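Local coordinates for protein binding component of ABC transporter (Wolinella succinogenes, PDB 3K4U) that binds lysine in the cleft between its two lobes and probably delivers it to an ABC transporter as the extracellular solute receptor, at residues 7-12 with 44-49; 86-91 with 191-196. All blocks are in the same frame, centred on the assembly; numbering follows the deposited sequence.

Both contacts belong to the same solute-binding fold, and each sends one residue into the lysine pocket. Interaction 1 is the parallel strand pairing of 7-12 with 44-49, whose loop end carries Glu-12 to the ligand's side-chain amine. Interaction 2 joins 86-91 to 191-196 where the chain passes from one lobe toward the other, and there the side chain of Leu-191 lies about 4 Å from the bound lysine. The centres of the two contacts are 16 Å apart and their nearest atoms about 7 Å, so they do not touch. Helix 30-41 bridges them: Leu-7, Leu-11 and Leu-46 of interaction 1 rest on it, as do Tyr-88 and Trp-193 of interaction 2.

Interaction 1: residues 7-12 with 44-49; sequences LRVGLE and VKLKLV. With LYS (lysine), chain K.
Val-9 and Leu-46 meet side chain to side chain, crossing at a slant, with Val-9 CG2 3.7 Å from Leu-46 CD1. Leu-46 reaches across because its CG stands anti to the backbone N (chi1 178°), and CD1 then turns toward the neighbouring strand. Leu-48 approaches the same valine more loosely, its CD2 4.3 Å from Val-9 CB, while its CB faces Leu-11 CD1. At the start of the pairing, Val-44 CG1 touches Leu-7 CB at 3.6 Å. Leu-7, Val-9, Leu-46 and Leu-48 thus form one apolar face; Arg-8, Lys-47 and Val-49 point to the other, where the guanidinium of Arg-8 leads away to the carbonyl of Glu-63.

The backbones run parallel in register. Val-9 is gripped twice: its N donates to Lys-47 O at 2.9 Å, and its O accepts from Val-49 N at 2.8 Å. Beyond the strand, Glu-12 extends its chain into the pocket and takes the ligand lysine's NZ on OE1; Trp-53 N makes a weak bond to OE2.

Strand 6-11 is the middle of a three-stranded parallel sheet, between 45-50 and 67-68. Helix 30-41, which lies in the connection between the two paired strands (a beta-alpha-beta crossover), packs against Leu-7, Leu-11 and Leu-46.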
ATOM      1  N   LEU E   7     -40.838   6.448  -0.288  1.00 27.41           N
ATOM      2  CA  LEU E   7     -40.035   5.407   0.260  1.00 22.77           C
ATOM      3  C   LEU E   7     -40.518   5.102   1.656  1.00 20.90           C
ATOM      4  O   LEU E   7     -40.374   5.921   2.545  1.00 19.65           O
ATOM      5  CB  LEU E   7     -38.554   5.821   0.286  1.00 21.17           C
ATOM      6  CG  LEU E   7     -37.646   4.801   0.979  1.00  6.25           C
ATOM      7  CD1 LEU E   7     -37.661   3.478   0.215  1.00 19.57           C
ATOM      8  CD2 LEU E   7     -36.268   5.371   1.186  1.00 20.34           C
ATOM      9  N   ARG E   8     -41.036   3.899   1.858  1.00 21.72           N
ATOM     10  CA  ARG E   8     -41.598   3.482   3.159  1.00 23.01           C
ATOM     11  C   ARG E   8     -40.611   2.701   4.014  1.00 23.72           C
ATOM     12  O   ARG E   8     -40.163   1.617   3.628  1.00 24.60           O
ATOM     13  CB  ARG E   8     -42.853   2.645   2.923  1.00 23.78           C
ATOM     14  CG  ARG E   8     -43.845   3.333   1.991  1.00 36.09           C
ATOM     15  CD  ARG E   8     -45.187   2.646   1.978  1.00 25.67           C
ATOM     16  NE  ARG E   8     -45.359   1.717   0.854  1.00 36.88           N
ATOM     17  CZ  ARG E   8     -45.387   0.387   0.957  1.00 26.75           C
ATOM     18  NH1 ARG E   8     -45.572  -0.370  -0.121  1.00 36.37           N
ATOM     19  NH2 ARG E   8     -45.248  -0.186   2.140  1.00 36.27           N
ATOM     20  N   VAL E   9     -40.283   3.243   5.185  1.00 23.36           N
ATOM     21  CA  VAL E   9     -39.277   2.635   6.053  1.00 22.99           C
ATOM     22  C   VAL E   9     -39.830   2.195   7.402  1.00 23.21           C
ATOM     23  O   VAL E   9     -40.306   3.034   8.197  1.00 22.74           O
ATOM     24  CB  VAL E   9     -38.138   3.608   6.361  1.00 22.70           C
ATOM     25  CG1 VAL E   9     -36.983   2.862   7.098  1.00 17.52           C
ATOM     26  CG2 VAL E   9     -37.640   4.280   5.091  1.00 17.28           C
ATOM     27  N   GLY E  10     -39.704   0.893   7.677  1.00 22.81           N
ATOM     28  CA  GLY E  10     -40.043   0.320   8.975  1.00 21.85           C
ATOM     29  C   GLY E  10     -38.920   0.449   9.986  1.00 22.04           C
ATOM     30  O   GLY E  10     -37.746   0.251   9.648  1.00 22.41           O
ATOM     31  N   LEU E  11     -39.286   0.791  11.226  1.00 22.02           N
ATOM     32  CA  LEU E  11     -38.343   0.942  12.319  1.00 22.55           C
ATOM     33  C   LEU E  11     -39.056   0.925  13.635  1.00 23.77           C
ATOM     34  O   LEU E  11     -40.259   1.134  13.687  1.00 24.49           O
ATOM     35  CB  LEU E  11     -37.487   2.210  12.203  1.00 22.71           C
ATOM     36  CG  LEU E  11     -37.934   3.573  11.698  1.00 19.69           C
ATOM     37  CD1 LEU E  11     -39.320   3.953  12.232  1.00 22.91           C
ATOM     38  CD2 LEU E  11     -36.921   4.611  12.108  1.00 22.13           C
ATOM     39  N   GLU E  12     -38.314   0.627  14.698  1.00 24.15           N
ATOM     40  CA  GLU E  12     -38.884   0.515  16.025  1.00 23.65           C
ATOM     41  C   GLU E  12     -38.253   1.576  16.897  1.00 23.61           C
ATOM     42  O   GLU E  12     -37.035   1.534  17.156  1.00 25.29           O
ATOM     43  CB  GLU E  12     -38.650  -0.875  16.618  1.00 23.81           C
ATOM     44  CG  GLU E  12     -39.592  -1.183  17.798  1.00 32.18           C
ATOM     45  CD  GLU E  12     -39.088  -2.280  18.702  1.00 25.03           C
ATOM     46  OE1 GLU E  12     -37.868  -2.284  18.992  1.00 33.04           O
ATOM     47  OE2 GLU E  12     -39.907  -3.130  19.143  1.00 32.18           O
ATOM     48  N   VAL E  44     -37.998  11.278  -3.972  1.00 23.89           N
ATOM     49  CA  VAL E  44     -39.165  10.548  -3.553  1.00 23.91           C
ATOM     50  C   VAL E  44     -39.452  11.019  -2.134  1.00 24.34           C
ATOM     51  O   VAL E  44     -38.651  11.785  -1.557  1.00 25.10           O
ATOM     52  CB  VAL E  44     -38.882   9.018  -3.709  1.00 24.99           C
ATOM     53  CG1 VAL E  44     -38.606   8.279  -2.361  1.00  6.84           C
ATOM     54  CG2 VAL E  44     -39.963   8.332  -4.600  1.00  7.46           C
ATOM     55  N   LYS E  45     -40.611  10.641  -1.597  1.00 23.94           N
ATOM     56  CA  LYS E  45     -40.985  11.038  -0.222  1.00 22.72           C
ATOM     57  C   LYS E  45     -40.678   9.973   0.834  1.00 20.62           C
ATOM     58  O   LYS E  45     -40.743   8.772   0.565  1.00 20.16           O
ATOM     59  CB  LYS E  45     -42.456  11.426  -0.152  1.00 23.00           C
ATOM     60  CG  LYS E  45     -42.764  12.864  -0.611  1.00 43.57           C
ATOM     61  CD  LYS E  45     -44.208  13.257  -0.244  1.00 24.27           C
ATOM     62  CE  LYS E  45     -45.168  13.185  -1.427  1.00 43.66           C
ATOM     63  NZ  LYS E  45     -45.318  14.549  -2.089  1.00 25.21           N
ATOM     64  N   LEU E  46     -40.360  10.430   2.038  1.00 19.17           N
ATOM     65  CA  LEU E  46     -40.187   9.554   3.171  1.00 18.46           C
ATOM     66  C   LEU E  46     -41.470   9.383   3.988  1.00 19.42           C
ATOM     67  O   LEU E  46     -42.046  10.360   4.480  1.00 20.00           O
ATOM     68  CB  LEU E  46     -39.041  10.055   4.067  1.00 17.83           C
ATOM     69  CG  LEU E  46     -38.734   9.263   5.351  1.00 20.32           C
ATOM     70  CD1 LEU E  46     -38.253   7.890   5.037  1.00 17.44           C
ATOM     71  CD2 LEU E  46     -37.745   9.960   6.253  1.00 17.49           C
ATOM     72  N   LYS E  47     -41.907   8.133   4.118  1.00 20.01           N
ATOM     73  CA  LYS E  47     -42.855   7.721   5.162  1.00 20.59           C
ATOM     74  C   LYS E  47     -42.206   6.718   6.123  1.00 21.15           C
ATOM     75  O   LYS E  47     -41.645   5.700   5.698  1.00 22.51           O
ATOM     76  CB  LYS E  47     -44.103   7.096   4.555  1.00 20.57           C
ATOM     77  CG  LYS E  47     -45.096   6.643   5.592  1.00 31.54           C
ATOM     78  CD  LYS E  47     -46.514   6.696   5.084  1.00 21.62           C
ATOM     79  CE  LYS E  47     -47.139   8.095   5.349  1.00 33.01           C
ATOM     80  NZ  LYS E  47     -48.541   8.263   4.814  1.00 21.88           N
ATOM     81  N   LEU E  48     -42.285   7.001   7.413  1.00 20.00           N
ATOM     82  CA  LEU E  48     -41.833   6.065   8.408  1.00 19.51           C
ATOM     83  C   LEU E  48     -43.007   5.239   8.893  1.00 21.08           C
ATOM     84  O   LEU E  48     -44.076   5.779   9.174  1.00 22.94           O
ATOM     85  CB  LEU E  48     -41.183   6.792   9.580  1.00 18.47           C
ATOM     86  CG  LEU E  48     -40.095   7.813   9.248  1.00 15.73           C
ATOM     87  CD1 LEU E  48     -39.677   8.598  10.477  1.00 17.73           C
ATOM     88  CD2 LEU E  48     -38.907   7.128   8.616  1.00 17.74           C
ATOM     89  N   VAL E  49     -42.803   3.929   8.995  1.00 20.36           N
ATOM     90  CA  VAL E  49     -43.818   3.017   9.454  1.00 19.19           C
ATOM     91  C   VAL E  49     -43.300   2.372  10.758  1.00 19.37           C
ATOM     92  O   VAL E  49     -42.726   1.286  10.727  1.00 19.75           O
ATOM     93  CB  VAL E  49     -44.130   1.983   8.343  1.00 19.34           C
ATOM     94  CG1 VAL E  49     -45.344   1.104   8.694  1.00  2.05           C
ATOM     95  CG2 VAL E  49     -44.358   2.704   6.978  1.00  2.11           C
TER
HETATM   96  N   LYS K 501     -28.867  -4.721  16.891  1.00 30.74           N
HETATM   97  CA  LYS K 501     -30.072  -5.043  17.628  1.00 30.80           C
HETATM   98  C   LYS K 501     -30.722  -6.225  16.946  1.00 30.93           C
HETATM   99  O   LYS K 501     -30.602  -6.360  15.730  1.00 30.69           O
HETATM  100  CB  LYS K 501     -31.040  -3.851  17.612  1.00 30.98           C
HETATM  101  CG  LYS K 501     -32.062  -3.845  18.725  1.00 24.16           C
HETATM  102  CD  LYS K 501     -33.343  -3.256  18.250  1.00 30.39           C
HETATM  103  CE  LYS K 501     -34.289  -2.893  19.400  1.00 25.37           C
HETATM  104  NZ  LYS K 501     -35.408  -2.019  18.962  1.00 30.30           N
HETATM  105  OXT LYS K 501     -31.375  -7.054  17.577  1.00 31.04           O

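Interaction 2: residues 86-91 with 191-196; sequences EPYIVV and LGWAIK
Tyr-88 and Trp-193 press their rings together at a slant, the centroid of the tyrosine ring 4.2 Å from that of the indole's five-membered ring and the planes 32° apart. The indole puts NE1 over one face of the tyrosine, displaced toward the rim, and this NE1 comes 3.3 Å from Tyr-88 CE2. Tyr-88 can offer that face because chi1 of 64° sets CG between its own N and carbonyl carbon, while the edge of the ring meets the Gly-192 backbone. Shortening Tyr-88 to an alanine would strip away the ring that faces NE1, and is likely to leave a gap beside the indole and let Trp-193 turn. The Leu-191 side chain lies beside that of Ile-89, pointing the same way (Leu-191 CD2 to Ile-89 CG2 3.5 Å), and slants across Val-91, with CD2 3.7 Å from Val-91 CG2.

This interior is tight: Leu-210 of helix 200-216 packs on both rings and Met-38 of helix 30-41 on Trp-193. Pro-87 is partly exposed, though its CB lies close to Leu-191 O. The loose side is at Glu-86, exposed to solvent, which turns away from 191-196 and packs on His-208 of a second subunit.

Two backbone bonds join the segments: Tyr-88 N to Leu-191 O at 2.7 Å and Leu-191 N to Ile-89 O at 3.0 Å. Both polar atoms of the Leu-191 backbone are thus taken up by the same neighbouring segment, which is consistent with the main chain being steadied where its apolar side chain lines the lysine pocket.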
ATOM      1  N   GLU E  86     -24.602  -3.874   2.325  1.00 14.80           N
ATOM      2  CA  GLU E  86     -23.286  -3.782   3.015  1.00 15.38           C
ATOM      3  C   GLU E  86     -23.463  -3.060   4.345  1.00 15.09           C
ATOM      4  O   GLU E  86     -24.164  -2.092   4.413  1.00 16.12           O
ATOM      5  CB  GLU E  86     -22.241  -3.085   2.119  1.00 16.26           C
ATOM      6  CG  GLU E  86     -21.713  -4.000   1.032  1.00 50.08           C
ATOM      7  CD  GLU E  86     -21.168  -5.313   1.610  1.00 19.42           C
ATOM      8  OE1 GLU E  86     -20.113  -5.264   2.304  1.00 51.11           O
ATOM      9  OE2 GLU E  86     -21.770  -6.390   1.385  1.00 50.33           O
ATOM     10  N   PRO E  87     -22.839  -3.523   5.427  1.00 14.93           N
ATOM     11  CA  PRO E  87     -23.285  -2.958   6.700  1.00 14.70           C
ATOM     12  C   PRO E  87     -22.966  -1.478   6.785  1.00 15.87           C
ATOM     13  O   PRO E  87     -22.095  -1.030   6.061  1.00 17.99           O
ATOM     14  CB  PRO E  87     -22.492  -3.765   7.718  1.00 13.83           C
ATOM     15  CG  PRO E  87     -21.307  -4.121   7.027  1.00  6.39           C
ATOM     16  CD  PRO E  87     -21.652  -4.366   5.597  1.00 14.53           C
ATOM     17  N   TYR E  88     -23.633  -0.703   7.638  1.00 14.45           N
ATOM     18  CA  TYR E  88     -23.401   0.730   7.569  1.00 13.27           C
ATOM     19  C   TYR E  88     -22.754   1.283   8.818  1.00 14.05           C
ATOM     20  O   TYR E  88     -22.169   2.378   8.820  1.00 14.83           O
ATOM     21  CB  TYR E  88     -24.676   1.484   7.189  1.00 12.91           C
ATOM     22  CG  TYR E  88     -25.798   1.393   8.199  1.00 16.71           C
ATOM     23  CD1 TYR E  88     -26.009   2.405   9.145  1.00 13.31           C
ATOM     24  CD2 TYR E  88     -26.625   0.286   8.235  1.00 13.21           C
ATOM     25  CE1 TYR E  88     -27.030   2.317  10.065  1.00 16.23           C
ATOM     26  CE2 TYR E  88     -27.623   0.183   9.163  1.00 16.51           C
ATOM     27  CZ  TYR E  88     -27.847   1.210  10.069  1.00 13.79           C
ATOM     28  OH  TYR E  88     -28.900   1.092  10.987  1.00 16.27           O
ATOM     29  N   ILE E  89     -22.814   0.504   9.881  1.00 14.61           N
ATOM     30  CA  ILE E  89     -22.076   0.818  11.114  1.00 15.16           C
ATOM     31  C   ILE E  89     -21.839  -0.536  11.798  1.00 15.91           C
ATOM     32  O   ILE E  89     -22.592  -1.483  11.572  1.00 14.31           O
ATOM     33  CB  ILE E  89     -22.849   1.798  12.008  1.00 15.08           C
ATOM     34  CG1 ILE E  89     -22.119   2.050  13.315  1.00 26.13           C
ATOM     35  CG2 ILE E  89     -24.271   1.261  12.299  1.00 26.44           C
ATOM     36  CD1 ILE E  89     -22.436   3.355  13.898  1.00 15.06           C
ATOM     37  N   VAL E  90     -20.747  -0.650  12.561  1.00 17.80           N
ATOM     38  CA  VAL E  90     -20.410  -1.916  13.203  1.00 18.21           C
ATOM     39  C   VAL E  90     -20.425  -1.670  14.688  1.00 19.89           C
ATOM     40  O   VAL E  90     -19.869  -0.684  15.151  1.00 19.37           O
ATOM     41  CB  VAL E  90     -19.050  -2.466  12.737  1.00 16.54           C
ATOM     42  CG1 VAL E  90     -18.693  -3.688  13.505  1.00  7.35           C
ATOM     43  CG2 VAL E  90     -19.138  -2.826  11.300  1.00  7.84           C
ATOM     44  N   VAL E  91     -21.056  -2.577  15.426  1.00 21.97           N
ATOM     45  CA  VAL E  91     -21.391  -2.337  16.829  1.00 24.15           C
ATOM     46  C   VAL E  91     -21.090  -3.581  17.642  1.00 25.18           C
ATOM     47  O   VAL E  91     -20.920  -4.659  17.069  1.00 26.49           O
ATOM     48  CB  VAL E  91     -22.887  -2.001  16.910  1.00 24.97           C
ATOM     49  CG1 VAL E  91     -23.570  -2.630  18.178  1.00 11.65           C
ATOM     50  CG2 VAL E  91     -23.090  -0.488  16.765  1.00 10.67           C
ATOM     51  N   LEU E 191     -24.267  -3.937  11.241  1.00 16.66           N
ATOM     52  CA  LEU E 191     -25.613  -3.459  11.168  1.00 15.25           C
ATOM     53  C   LEU E 191     -25.905  -3.145   9.690  1.00 17.04           C
ATOM     54  O   LEU E 191     -25.099  -2.456   9.034  1.00 18.62           O
ATOM     55  CB  LEU E 191     -25.702  -2.223  12.064  1.00 12.71           C
ATOM     56  CG  LEU E 191     -26.293  -2.298  13.482  1.00 16.25           C
ATOM     57  CD1 LEU E 191     -26.167  -3.622  14.224  1.00 11.73           C
ATOM     58  CD2 LEU E 191     -25.785  -1.197  14.317  1.00 12.05           C
ATOM     59  N   GLY E 192     -27.019  -3.642   9.151  1.00 15.92           N
ATOM     60  CA  GLY E 192     -27.359  -3.364   7.763  1.00 15.53           C
ATOM     61  C   GLY E 192     -28.843  -3.083   7.538  1.00 16.05           C
ATOM     62  O   GLY E 192     -29.671  -3.417   8.398  1.00 18.14           O
ATOM     63  N   TRP E 193     -29.182  -2.470   6.401  1.00 13.73           N
ATOM     64  CA  TRP E 193     -30.556  -2.176   6.079  1.00 13.18           C
ATOM     65  C   TRP E 193     -31.010  -3.439   5.435  1.00 16.91           C
ATOM     66  O   TRP E 193     -30.292  -3.954   4.572  1.00 19.45           O
ATOM     67  CB  TRP E 193     -30.708  -1.035   5.040  1.00  9.19           C
ATOM     68  CG  TRP E 193     -29.976   0.176   5.422  1.00  5.57           C
ATOM     69  CD1 TRP E 193     -29.831   0.666   6.683  1.00  6.36           C
ATOM     70  CD2 TRP E 193     -29.210   1.027   4.562  1.00  6.84           C
ATOM     71  NE1 TRP E 193     -29.034   1.791   6.655  1.00  7.21           N
ATOM     72  CE2 TRP E 193     -28.640   2.023   5.364  1.00  4.20           C
ATOM     73  CE3 TRP E 193     -28.925   1.017   3.191  1.00  4.51           C
ATOM     74  CZ2 TRP E 193     -27.808   3.009   4.851  1.00  7.04           C
ATOM     75  CZ3 TRP E 193     -28.114   2.019   2.673  1.00  6.77           C
ATOM     76  CH2 TRP E 193     -27.577   3.009   3.502  1.00  3.85           C
ATOM     77  N   ALA E 194     -32.209  -3.910   5.789  1.00 16.75           N
ATOM     78  CA  ALA E 194     -32.796  -5.067   5.110  1.00 16.13           C
ATOM     79  C   ALA E 194     -33.883  -4.667   4.099  1.00 16.90           C
ATOM     80  O   ALA E 194     -34.501  -3.582   4.200  1.00 17.51           O
ATOM     81  CB  ALA E 194     -33.335  -6.037   6.103  1.00 15.23           C
ATOM     82  N   ILE E 195     -34.066  -5.555   3.122  1.00 16.07           N
ATOM     83  CA  ILE E 195     -35.012  -5.427   2.059  1.00 17.04           C
ATOM     84  C   ILE E 195     -35.438  -6.835   1.614  1.00 19.11           C
ATOM     85  O   ILE E 195     -34.819  -7.836   1.995  1.00 20.02           O
ATOM     86  CB  ILE E 195     -34.428  -4.688   0.877  1.00 16.75           C
ATOM     87  CG1 ILE E 195     -33.256  -5.473   0.283  1.00 17.91           C
ATOM     88  CG2 ILE E 195     -34.066  -3.277   1.288  1.00 17.53           C
ATOM     89  CD1 ILE E 195     -32.831  -4.966  -1.126  1.00 17.88           C
ATOM     90  N   LYS E 196     -36.480  -6.947   0.805  1.00 18.85           N
ATOM     91  CA  LYS E 196     -36.859  -8.292   0.474  1.00 19.81           C
ATOM     92  C   LYS E 196     -36.123  -8.853  -0.732  1.00 20.98           C
ATOM     93  O   LYS E 196     -35.635  -8.130  -1.586  1.00 20.82           O
ATOM     94  CB  LYS E 196     -38.363  -8.470   0.377  1.00 20.43           C
ATOM     95  CG  LYS E 196     -39.055  -7.485  -0.427  1.00 24.37           C
ATOM     96  CD  LYS E 196     -40.481  -7.890  -0.491  1.00 24.44           C
ATOM     97  CE  LYS E 196     -40.720  -8.858  -1.664  1.00 25.79           C
ATOM     98  NZ  LYS E 196     -40.683  -8.105  -2.993  1.00 27.28           N
TER